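Local structure of SWD1-like protein (Myceliophthora thermophila, 6E29) at residues P313-G318 against L334-I339; Y146-V151 against R203-I208; G88-L93 against Y102-F107. The protein is the beta-propeller part of Cps50 (Swd1), probably serving as a WD-repeat scaffold subunit of a COMPASS-type histone H3 methyltransferase complex. All blocks are in the same frame, centred on the assembly; numbering follows the deposited sequence.

Interaction 1: P313-G318 against L334-I339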
loop_
_atom_site.group_PDB
_atom_site.type_symbol
_atom_site.label_atom_id
_atom_site.label_comp_id
_atom_site.label_asym_id
_atom_site.label_seq_id
_atom_site.Cartn_x
_atom_site.Cartn_y
_atom_site.Cartn_z
ATOM N N PRO B 313 -6.712 -19.412 -12.702
ATOM C CA PRO B 313 -6.460 -19.489 -14.143
ATOM C C PRO B 313 -4.992 -19.674 -14.515
ATOM O O PRO B 313 -4.108 -19.924 -13.687
ATOM C CB PRO B 313 -7.009 -18.153 -14.656
ATOM C CG PRO B 313 -6.847 -17.224 -13.530
ATOM C CD PRO B 313 -7.057 -18.043 -12.270
ATOM N N LYS B 314 -4.704 -19.582 -15.794
ATOM C CA LYS B 314 -3.302 -19.745 -16.123
ATOM C C LYS B 314 -2.654 -18.390 -16.343
ATOM O O LYS B 314 -2.022 -18.185 -17.383
ATOM C CB LYS B 314 -3.131 -20.657 -17.350
ATOM C CG LYS B 314 -4.025 -20.346 -18.556
ATOM C CD LYS B 314 -3.595 -21.138 -19.816
ATOM C CE LYS B 314 -4.812 -21.478 -20.682
ATOM N NZ LYS B 314 -5.766 -22.416 -19.990
ATOM N N GLU B 315 -2.773 -17.446 -15.401
ATOM C CA GLU B 315 -2.023 -16.230 -15.660
ATOM C C GLU B 315 -1.365 -15.683 -14.407
ATOM O O GLU B 315 -1.817 -15.891 -13.273
ATOM C CB GLU B 315 -2.874 -15.145 -16.352
ATOM C CG GLU B 315 -3.806 -14.366 -15.480
ATOM C CD GLU B 315 -4.548 -13.279 -16.242
ATOM O OE1 GLU B 315 -3.921 -12.331 -16.769
ATOM O OE2 GLU B 315 -5.788 -13.419 -16.353
ATOM N N GLU B 316 -0.264 -14.986 -14.652
ATOM C CA GLU B 316 0.401 -14.262 -13.579
ATOM C C GLU B 316 -0.552 -13.245 -12.941
ATOM O O GLU B 316 -1.261 -12.516 -13.637
ATOM C CB GLU B 316 1.643 -13.551 -14.138
ATOM C CG GLU B 316 2.612 -13.108 -13.040
ATOM C CD GLU B 316 3.915 -12.509 -13.566
ATOM O OE1 GLU B 316 4.598 -11.762 -12.796
ATOM O OE2 GLU B 316 4.250 -12.787 -14.751
ATOM N N GLN B 317 -0.551 -13.181 -11.597
ATOM C CA GLN B 317 -1.429 -12.284 -10.858
ATOM C C GLN B 317 -0.629 -11.110 -10.279
ATOM O O GLN B 317 0.532 -11.256 -9.893
ATOM C CB GLN B 317 -2.128 -13.025 -9.712
ATOM C CG GLN B 317 -2.860 -14.281 -10.186
ATOM C CD GLN B 317 -4.100 -13.923 -10.974
ATOM O OE1 GLN B 317 -4.702 -12.881 -10.749
ATOM N NE2 GLN B 317 -4.481 -14.778 -11.899
ATOM N N GLY B 318 -1.268 -9.944 -10.211
ATOM C CA GLY B 318 -0.647 -8.760 -9.659
ATOM C C GLY B 318 -1.209 -8.380 -8.314
ATOM O O GLY B 318 -0.971 -9.058 -7.301
ATOM N N LEU B 334 -2.277 -9.976 -14.534
ATOM C CA LEU B 334 -1.353 -9.096 -15.247
ATOM C C LEU B 334 -1.540 -9.161 -16.749
ATOM O O LEU B 334 -1.241 -8.183 -17.437
ATOM C CB LEU B 334 0.089 -9.460 -14.926
ATOM C CG LEU B 334 0.503 -9.174 -13.484
ATOM C CD1 LEU B 334 1.940 -9.620 -13.302
ATOM C CD2 LEU B 334 0.340 -7.675 -13.097
ATOM N N GLU B 335 -1.975 -10.310 -17.282
ATOM C CA GLU B 335 -2.053 -10.487 -18.729
ATOM C C GLU B 335 -3.399 -10.043 -19.295
ATOM O O GLU B 335 -3.447 -9.415 -20.362
ATOM C CB GLU B 335 -1.771 -11.954 -19.115
ATOM C CG GLU B 335 -0.316 -12.425 -18.864
ATOM C CD GLU B 335 -0.171 -13.957 -18.665
ATOM O OE1 GLU B 335 -0.473 -14.724 -19.625
ATOM O OE2 GLU B 335 0.233 -14.386 -17.541
ATOM N N THR B 336 -4.491 -10.352 -18.604
ATOM C CA THR B 336 -5.841 -10.062 -19.082
ATOM C C THR B 336 -6.476 -8.859 -18.411
ATOM O O THR B 336 -7.453 -8.316 -18.945
ATOM C CB THR B 336 -6.762 -11.256 -18.835
ATOM O OG1 THR B 336 -6.923 -11.431 -17.417
ATOM C CG2 THR B 336 -6.202 -12.527 -19.520
ATOM N N GLY B 337 -5.946 -8.453 -17.262
ATOM C CA GLY B 337 -6.555 -7.454 -16.411
ATOM C C GLY B 337 -7.890 -7.831 -15.818
ATOM O O GLY B 337 -8.588 -6.946 -15.317
ATOM N N ARG B 338 -8.275 -9.110 -15.853
ATOM C CA ARG B 338 -9.503 -9.518 -15.196
ATOM C C ARG B 338 -9.342 -9.521 -13.685
ATOM O O ARG B 338 -8.261 -9.793 -13.164
ATOM C CB ARG B 338 -9.890 -10.919 -15.631
ATOM C CG ARG B 338 -10.299 -10.930 -17.070
ATOM C CD ARG B 338 -11.052 -12.161 -17.408
ATOM N NE ARG B 338 -10.190 -13.306 -17.632
ATOM C CZ ARG B 338 -9.749 -13.674 -18.829
ATOM N NH1 ARG B 338 -10.051 -12.950 -19.908
ATOM N NH2 ARG B 338 -8.991 -14.755 -18.945
ATOM N N ILE B 339 -10.465 -9.375 -12.972
ATOM C CA ILE B 339 -10.444 -9.532 -11.526
ATOM C C ILE B 339 -11.125 -10.845 -11.195
ATOM O O ILE B 339 -12.321 -11.020 -11.475
ATOM C CB ILE B 339 -11.140 -8.378 -10.783
ATOM C CG1 ILE B 339 -10.490 -7.041 -11.131
ATOM C CG2 ILE B 339 -11.058 -8.656 -9.273
ATOM C CD1 ILE B 339 -11.416 -5.838 -10.888
#
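The carboxylate of Glu-315 reaches across to the turn 334-337 and is gripped there by three donors, in the last blade of a WD-type beta-propeller. The turn links strand 328-333 to strand 339-343 of a four-stranded antiparallel sheet, and 313-318 leads into strand 317-322, an edge strand of the blade.

Hydrogen bonds to the two carboxylates dominate. Glu-315 OE1 takes two amides: Thr-336 N at 2.8 Å, on the syn lone pair, and Glu-335 N at 2.9 Å, nearly in line with the C-O bond. The other oxygen, OE2, receives Thr-336 OG1 at 2.5 Å, also on its syn side. With chi1 at 79°, Glu-315 CG sits between the backbone N and the carbonyl carbon, and the extended chain beyond it delivers both oxygens to the turn, an arrangement that should hold the carboxylate from rotating. Glu-335 answers in reverse: its OE2 accepts Glu-316 N at 3.0 Å.

One backbone bond joins the segments, from Leu-334 N to Glu-316 O.

The charge balance is less direct. Arg-338 NH2 lies 4.3 Å from Glu-315 OE2, which stands well out of the guanidinium plane, consistent with electrostatic attraction without a directed N-H.

Apolar contacts come from Leu-334, whose CD1 lies against the end of the Glu-316 chain, across its line, while the Glu-316 carboxylate is held by Asn-292. Leu-334 CD2 meets Gly-318 CA at 3.7 Å. At the end of the turn, Thr-336 OG1 closes an ST turn by accepting Arg-338 N at 3.1 Å.

Interaction 2: Y146-V151 against R203-I208; sequences YVLPSV and RTREII
Tyr-146 CD2 sits over the centre of one face of the Arg-205 guanidinium, 3.6 Å above its plane, and Val-147 O lies near that plane at the edge. The guanidinium and phenol planes are 29° apart, and Arg-205 NH1 approaches the ring obliquely, 3.6 Å from Tyr-146 CD2. This surface contact joins neighbouring blades of the beta-propeller: 146-151 runs out of strand 144-147, an edge strand of one four-stranded sheet, while 203-208 is the turn leading into strand 207-212, an edge strand of the next.

The aliphatic part of Arg-205 packs too: its CD lies on Tyr-146 CB at 3.6 Å, and the Leu-148 side chain is roughly perpendicular to that of Arg-205, its CD2 4.0 Å from Arg-205 CG. A bend at chi3, -53°, sets the guanidinium with its face toward Tyr-146 CD2. A serine in place of Arg-205 would probably leave the ring of Tyr-146 and the end of Leu-148 without this cover, opening a gap between the two blades.

The other half of the contact is apolar. Pro-149 and Ile-207 overlap flank to flank, running opposite ways, with Pro-149 CG 3.7 Å from Ile-207 CG1, and Ile-207 also rests on Asn-198 and Ile-200. An ST turn, Glu-206 N to Thr-204 OG1, shapes the loop. Between the two halves, Pro-149 CD lies 3.1 Å from Arg-205 O.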
loop_
_atom_site.group_PDB
_atom_site.type_symbol
_atom_site.label_atom_id
_atom_site.label_comp_id
_atom_site.label_asym_id
_atom_site.label_seq_id
_atom_site.Cartn_x
_atom_site.Cartn_y
_atom_site.Cartn_z
ATOM N N TYR B 146 3.671 19.274 2.379
ATOM C CA TYR B 146 4.746 19.221 3.364
ATOM C C TYR B 146 5.716 18.129 2.966
ATOM O O TYR B 146 5.283 16.991 2.745
ATOM C CB TYR B 146 4.199 18.914 4.743
ATOM C CG TYR B 146 3.263 19.986 5.216
ATOM C CD1 TYR B 146 1.910 19.874 5.021
ATOM C CD2 TYR B 146 3.751 21.119 5.864
ATOM C CE1 TYR B 146 1.046 20.847 5.452
ATOM C CE2 TYR B 146 2.903 22.106 6.288
ATOM C CZ TYR B 146 1.538 21.951 6.087
ATOM O OH TYR B 146 0.648 22.922 6.487
ATOM N N VAL B 147 7.009 18.452 2.863
ATOM C CA VAL B 147 7.978 17.416 2.480
ATOM C C VAL B 147 8.176 16.456 3.651
ATOM O O VAL B 147 8.319 16.878 4.809
ATOM C CB VAL B 147 9.328 18.029 2.061
ATOM C CG1 VAL B 147 10.334 16.894 1.693
ATOM C CG2 VAL B 147 9.188 18.971 0.934
ATOM N N LEU B 148 8.218 15.234 3.373
ATOM C CA LEU B 148 8.510 14.292 4.456
ATOM C C LEU B 148 9.935 13.766 4.335
ATOM O O LEU B 148 10.501 13.724 3.232
ATOM C CB LEU B 148 7.528 13.107 4.425
ATOM C CG LEU B 148 6.090 13.305 4.882
ATOM C CD1 LEU B 148 5.314 12.025 4.581
ATOM C CD2 LEU B 148 6.060 13.599 6.380
ATOM N N PRO B 149 10.565 13.419 5.451
ATOM C CA PRO B 149 11.975 13.005 5.398
ATOM C C PRO B 149 12.114 11.544 5.016
ATOM O O PRO B 149 11.307 10.697 5.396
ATOM C CB PRO B 149 12.467 13.236 6.835
ATOM C CG PRO B 149 11.295 12.946 7.656
ATOM C CD PRO B 149 10.049 13.399 6.835
ATOM N N SER B 150 13.149 11.247 4.243
ATOM C CA SER B 150 13.538 9.866 3.987
ATOM C C SER B 150 14.596 9.371 4.939
ATOM O O SER B 150 14.714 8.160 5.159
ATOM C CB SER B 150 14.085 9.711 2.567
ATOM O OG SER B 150 13.043 9.473 1.644
ATOM N N VAL B 151 15.378 10.295 5.483
ATOM C CA VAL B 151 16.550 9.951 6.258
ATOM C C VAL B 151 16.579 10.930 7.459
ATOM O O VAL B 151 16.131 12.056 7.302
ATOM C CB VAL B 151 17.771 10.079 5.344
ATOM C CG1 VAL B 151 18.771 10.952 5.884
ATOM C CG2 VAL B 151 18.234 8.751 5.010
ATOM N N ARG B 203 3.026 14.933 13.100
ATOM C CA ARG B 203 2.896 16.354 13.393
ATOM C C ARG B 203 4.235 17.083 13.306
ATOM O O ARG B 203 4.292 18.187 12.762
ATOM C CB ARG B 203 2.247 16.566 14.760
ATOM C CG ARG B 203 2.386 18.005 15.259
ATOM C CD ARG B 203 2.592 18.075 16.768
ATOM N NE ARG B 203 3.998 18.216 17.150
ATOM C CZ ARG B 203 4.454 18.109 18.399
ATOM N NH1 ARG B 203 3.604 17.881 19.394
ATOM N NH2 ARG B 203 5.757 18.244 18.660
ATOM N N THR B 204 5.327 16.478 13.788
ATOM C CA THR B 204 6.642 17.080 13.614
ATOM C C THR B 204 7.248 16.809 12.243
ATOM O O THR B 204 8.127 17.563 11.805
ATOM C CB THR B 204 7.593 16.568 14.695
ATOM O OG1 THR B 204 7.985 15.231 14.396
ATOM C CG2 THR B 204 6.947 16.642 16.103
ATOM N N ARG B 205 6.807 15.750 11.567
ATOM C CA ARG B 205 7.387 15.312 10.297
ATOM C C ARG B 205 8.833 14.919 10.463
ATOM O O ARG B 205 9.595 14.949 9.508
ATOM C CB ARG B 205 7.242 16.362 9.200
ATOM C CG ARG B 205 5.758 16.688 8.946
ATOM C CD ARG B 205 5.543 17.637 7.796
ATOM N NE ARG B 205 6.338 18.861 7.947
ATOM C CZ ARG B 205 5.926 19.937 8.617
ATOM N NH1 ARG B 205 4.719 19.941 9.177
ATOM N NH2 ARG B 205 6.705 21.021 8.704
ATOM N N GLU B 206 9.229 14.560 11.679
ATOM C CA GLU B 206 10.566 14.047 11.907
ATOM C C GLU B 206 10.534 12.541 12.122
ATOM O O GLU B 206 9.572 11.978 12.662
ATOM C CB GLU B 206 11.209 14.738 13.108
ATOM C CG GLU B 206 10.877 16.231 13.105
ATOM C CD GLU B 206 11.873 17.073 13.866
ATOM O OE1 GLU B 206 12.155 16.738 15.037
ATOM O OE2 GLU B 206 12.368 18.079 13.298
ATOM N N ILE B 207 11.605 11.892 11.689
ATOM C CA ILE B 207 11.769 10.465 11.916
ATOM C C ILE B 207 12.120 10.247 13.376
ATOM O O ILE B 207 13.055 10.857 13.893
ATOM C CB ILE B 207 12.841 9.894 10.984
ATOM C CG1 ILE B 207 12.358 9.911 9.533
ATOM C CG2 ILE B 207 13.215 8.498 11.397
ATOM C CD1 ILE B 207 13.436 9.632 8.507
ATOM N N ILE B 208 11.363 9.396 14.059
ATOM C CA ILE B 208 11.650 9.072 15.444
ATOM C C ILE B 208 12.241 7.685 15.602
ATOM O O ILE B 208 12.698 7.359 16.704
ATOM C CB ILE B 208 10.400 9.238 16.346
ATOM C CG1 ILE B 208 9.337 8.160 16.029
ATOM C CG2 ILE B 208 9.817 10.622 16.193
ATOM C CD1 ILE B 208 8.089 8.290 16.877
#

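Interaction 3: G88-L93 against Y102-F107; sequences GWKVIL and YREVRF
Lys-90 and Glu-104 cross obliquely on one face of a beta-hairpin, strands 90-95 and 100-106, the outer pair of a four-stranded propeller blade. The short strand segments run antiparallel, their axes 170° apart.

On the face carrying Lys-90, Ile-92, Glu-104 and Arg-106, the Lys-90 chain bends at chi3 (67°), bringing NZ to 3.4 Å from Glu-104 OE1 in a salt bridge. The same ammonium is also hydrogen-bonded to Gly-65 O. Glu-104 CG, anti to the backbone N (chi1 -176°), carries an extended chain that lies beside Ile-92 and points the same way, with Ile-92 CG1 3.8 Å from Glu-104 CG. Arg-101 shares the carboxylate, consistent with its charge being offset from more than one side.

The face with Val-91, Leu-93, Val-105 and the start of Arg-103 is largely apolar. Phe-107, just beyond strand 100-106, presents its ring edge to Val-91, which meets it at a slant; Val-91 CG2 lies 3.6 Å from Phe-107 CE1. Phe-124 of the next blade packs against Val-91, Val-105 and Phe-107, joining this hairpin to strand 123-128. Further along, Leu-93 and Tyr-102 run side by side, and Leu-93 CD2 meets the tyrosine edge in the ring plane, 3.5 Å from Tyr-102 CD2. Arg-103 NH1 lies over one face of that ring, displaced toward its rim.

Paired amides between Val-91 and Val-105 fix the register. At the Tyr-102 end a classic beta bulge adds a residue opposite Leu-93: Leu-93 O accepts Tyr-102 N at 2.7 Å and Arg-103 N at 3.0 Å.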
loop_
_atom_site.group_PDB
_atom_site.type_symbol
_atom_site.label_atom_id
_atom_site.label_comp_id
_atom_site.label_asym_id
_atom_site.label_seq_id
_atom_site.Cartn_x
_atom_site.Cartn_y
_atom_site.Cartn_z
ATOM N N GLY B 88 0.867 8.868 -13.876
ATOM C CA GLY B 88 0.920 10.150 -14.548
ATOM C C GLY B 88 1.026 11.318 -13.593
ATOM O O GLY B 88 0.634 12.432 -13.959
ATOM N N TRP B 89 1.519 11.067 -12.364
ATOM C CA TRP B 89 1.929 12.088 -11.380
ATOM C C TRP B 89 0.770 12.709 -10.597
ATOM O O TRP B 89 0.945 13.738 -9.953
ATOM C CB TRP B 89 2.727 13.246 -12.017
ATOM C CG TRP B 89 3.847 12.851 -12.935
ATOM C CD1 TRP B 89 4.234 11.573 -13.276
ATOM C CD2 TRP B 89 4.744 13.735 -13.625
ATOM N NE1 TRP B 89 5.304 11.617 -14.140
ATOM C CE2 TRP B 89 5.637 12.927 -14.370
ATOM C CE3 TRP B 89 4.879 15.131 -13.689
ATOM C CZ2 TRP B 89 6.660 13.470 -15.159
ATOM C CZ3 TRP B 89 5.899 15.667 -14.463
ATOM C CH2 TRP B 89 6.777 14.838 -15.188
ATOM N N LYS B 90 -0.422 12.141 -10.623
ATOM C CA LYS B 90 -1.578 12.817 -10.063
ATOM C C LYS B 90 -2.206 12.009 -8.933
ATOM O O LYS B 90 -2.168 10.768 -8.913
ATOM C CB LYS B 90 -2.627 13.071 -11.156
ATOM C CG LYS B 90 -2.083 13.813 -12.363
ATOM C CD LYS B 90 -3.104 13.857 -13.535
ATOM C CE LYS B 90 -4.338 14.693 -13.244
ATOM N NZ LYS B 90 -5.318 14.635 -14.383
ATOM N N VAL B 91 -2.779 12.736 -7.980
ATOM C CA VAL B 91 -3.612 12.182 -6.914
ATOM C C VAL B 91 -4.938 12.950 -6.916
ATOM O O VAL B 91 -4.941 14.194 -6.961
ATOM C CB VAL B 91 -2.922 12.296 -5.538
ATOM C CG1 VAL B 91 -3.843 11.843 -4.436
ATOM C CG2 VAL B 91 -1.649 11.456 -5.492
ATOM N N ILE B 92 -6.055 12.219 -6.853
ATOM C CA ILE B 92 -7.398 12.815 -6.907
ATOM C C ILE B 92 -8.232 12.266 -5.758
ATOM O O ILE B 92 -8.199 11.059 -5.484
ATOM C CB ILE B 92 -8.093 12.526 -8.258
ATOM C CG1 ILE B 92 -7.359 13.219 -9.416
ATOM C CG2 ILE B 92 -9.587 12.897 -8.216
ATOM C CD1 ILE B 92 -7.945 12.848 -10.802
ATOM N N LEU B 93 -8.987 13.141 -5.104
ATOM C CA LEU B 93 -9.969 12.761 -4.103
ATOM C C LEU B 93 -11.338 12.893 -4.742
ATOM O O LEU B 93 -11.772 14.010 -5.075
ATOM C CB LEU B 93 -9.930 13.625 -2.848
ATOM C CG LEU B 93 -10.892 13.012 -1.817
ATOM C CD1 LEU B 93 -10.410 11.670 -1.424
ATOM C CD2 LEU B 93 -10.948 13.882 -0.603
ATOM N N TYR B 102 -13.369 15.952 -6.154
ATOM C CA TYR B 102 -13.491 16.856 -5.012
ATOM C C TYR B 102 -12.197 17.611 -4.724
ATOM O O TYR B 102 -12.243 18.799 -4.371
ATOM C CB TYR B 102 -13.946 16.044 -3.807
ATOM C CG TYR B 102 -14.053 16.752 -2.501
ATOM C CD1 TYR B 102 -14.901 17.847 -2.333
ATOM C CD2 TYR B 102 -13.300 16.321 -1.416
ATOM C CE1 TYR B 102 -15.004 18.482 -1.118
ATOM C CE2 TYR B 102 -13.387 16.951 -0.204
ATOM C CZ TYR B 102 -14.244 18.032 -0.055
ATOM O OH TYR B 102 -14.314 18.659 1.178
ATOM N N ARG B 103 -11.047 16.938 -4.861
ATOM C CA ARG B 103 -9.719 17.549 -4.745
ATOM C C ARG B 103 -8.776 16.882 -5.735
ATOM O O ARG B 103 -8.950 15.711 -6.092
ATOM C CB ARG B 103 -9.087 17.403 -3.351
ATOM C CG ARG B 103 -9.852 18.050 -2.208
ATOM C CD ARG B 103 -9.623 19.534 -2.172
ATOM N NE ARG B 103 -10.396 20.206 -1.130
ATOM C CZ ARG B 103 -11.625 20.712 -1.313
ATOM N NH1 ARG B 103 -12.237 20.588 -2.492
ATOM N NH2 ARG B 103 -12.260 21.336 -0.322
ATOM N N GLU B 104 -7.742 17.613 -6.139
ATOM C CA GLU B 104 -6.793 17.096 -7.119
ATOM C C GLU B 104 -5.407 17.694 -6.898
ATOM O O GLU B 104 -5.263 18.918 -6.861
ATOM C CB GLU B 104 -7.291 17.445 -8.515
ATOM C CG GLU B 104 -6.447 16.888 -9.611
ATOM C CD GLU B 104 -7.098 17.116 -10.972
ATOM O OE1 GLU B 104 -6.559 16.605 -11.972
ATOM O OE2 GLU B 104 -8.138 17.814 -11.041
ATOM N N VAL B 105 -4.382 16.843 -6.817
ATOM C CA VAL B 105 -3.018 17.269 -6.510
ATOM C C VAL B 105 -2.069 16.640 -7.526
ATOM O O VAL B 105 -2.060 15.413 -7.693
ATOM C CB VAL B 105 -2.616 16.881 -5.074
ATOM C CG1 VAL B 105 -1.186 17.414 -4.728
ATOM C CG2 VAL B 105 -3.666 17.370 -4.067
ATOM N N ARG B 106 -1.287 17.483 -8.213
ATOM C CA ARG B 106 -0.327 17.038 -9.220
ATOM C C ARG B 106 1.106 17.169 -8.707
ATOM O O ARG B 106 1.509 18.237 -8.230
ATOM C CB ARG B 106 -0.504 17.825 -10.524
ATOM C CG ARG B 106 -1.967 17.833 -10.970
ATOM C CD ARG B 106 -2.168 18.636 -12.251
ATOM N NE ARG B 106 -3.089 19.759 -12.035
ATOM C CZ ARG B 106 -4.410 19.632 -11.992
ATOM N NH1 ARG B 106 -4.940 18.441 -12.162
ATOM N NH2 ARG B 106 -5.198 20.695 -11.795
ATOM N N PHE B 107 1.874 16.096 -8.827
ATOM C CA PHE B 107 3.258 16.082 -8.370
ATOM C C PHE B 107 4.190 16.193 -9.575
ATOM O O PHE B 107 3.756 16.435 -10.698
ATOM C CB PHE B 107 3.538 14.824 -7.541
ATOM C CG PHE B 107 2.760 14.760 -6.255
ATOM C CD1 PHE B 107 1.551 14.075 -6.194
ATOM C CD2 PHE B 107 3.213 15.427 -5.117
ATOM C CE1 PHE B 107 0.806 14.034 -5.020
ATOM C CE2 PHE B 107 2.478 15.389 -3.930
ATOM C CZ PHE B 107 1.259 14.676 -3.887
#

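Overall arrangement
Following the chain from its N terminus, interaction 3 comes first and closes the shortest loop, a hairpin within one blade. Interaction 2 follows, spanning 51 intervening residues that include helix 161-171 and reach from the end of one blade to the last strand of the next. Interaction 1 closes last, near the C terminus, around strands 317-322 and 328-333 of the final blade, which strand 339-343 and the N-terminal strand 19-23 complete. The three lie in series and neither nest nor cross. Interactions 1 and 2 sit on opposite sides of the chain's centre, their centres 37 Å apart, whereas interactions 2 and 3 approach to about 7 Å between nearest atoms.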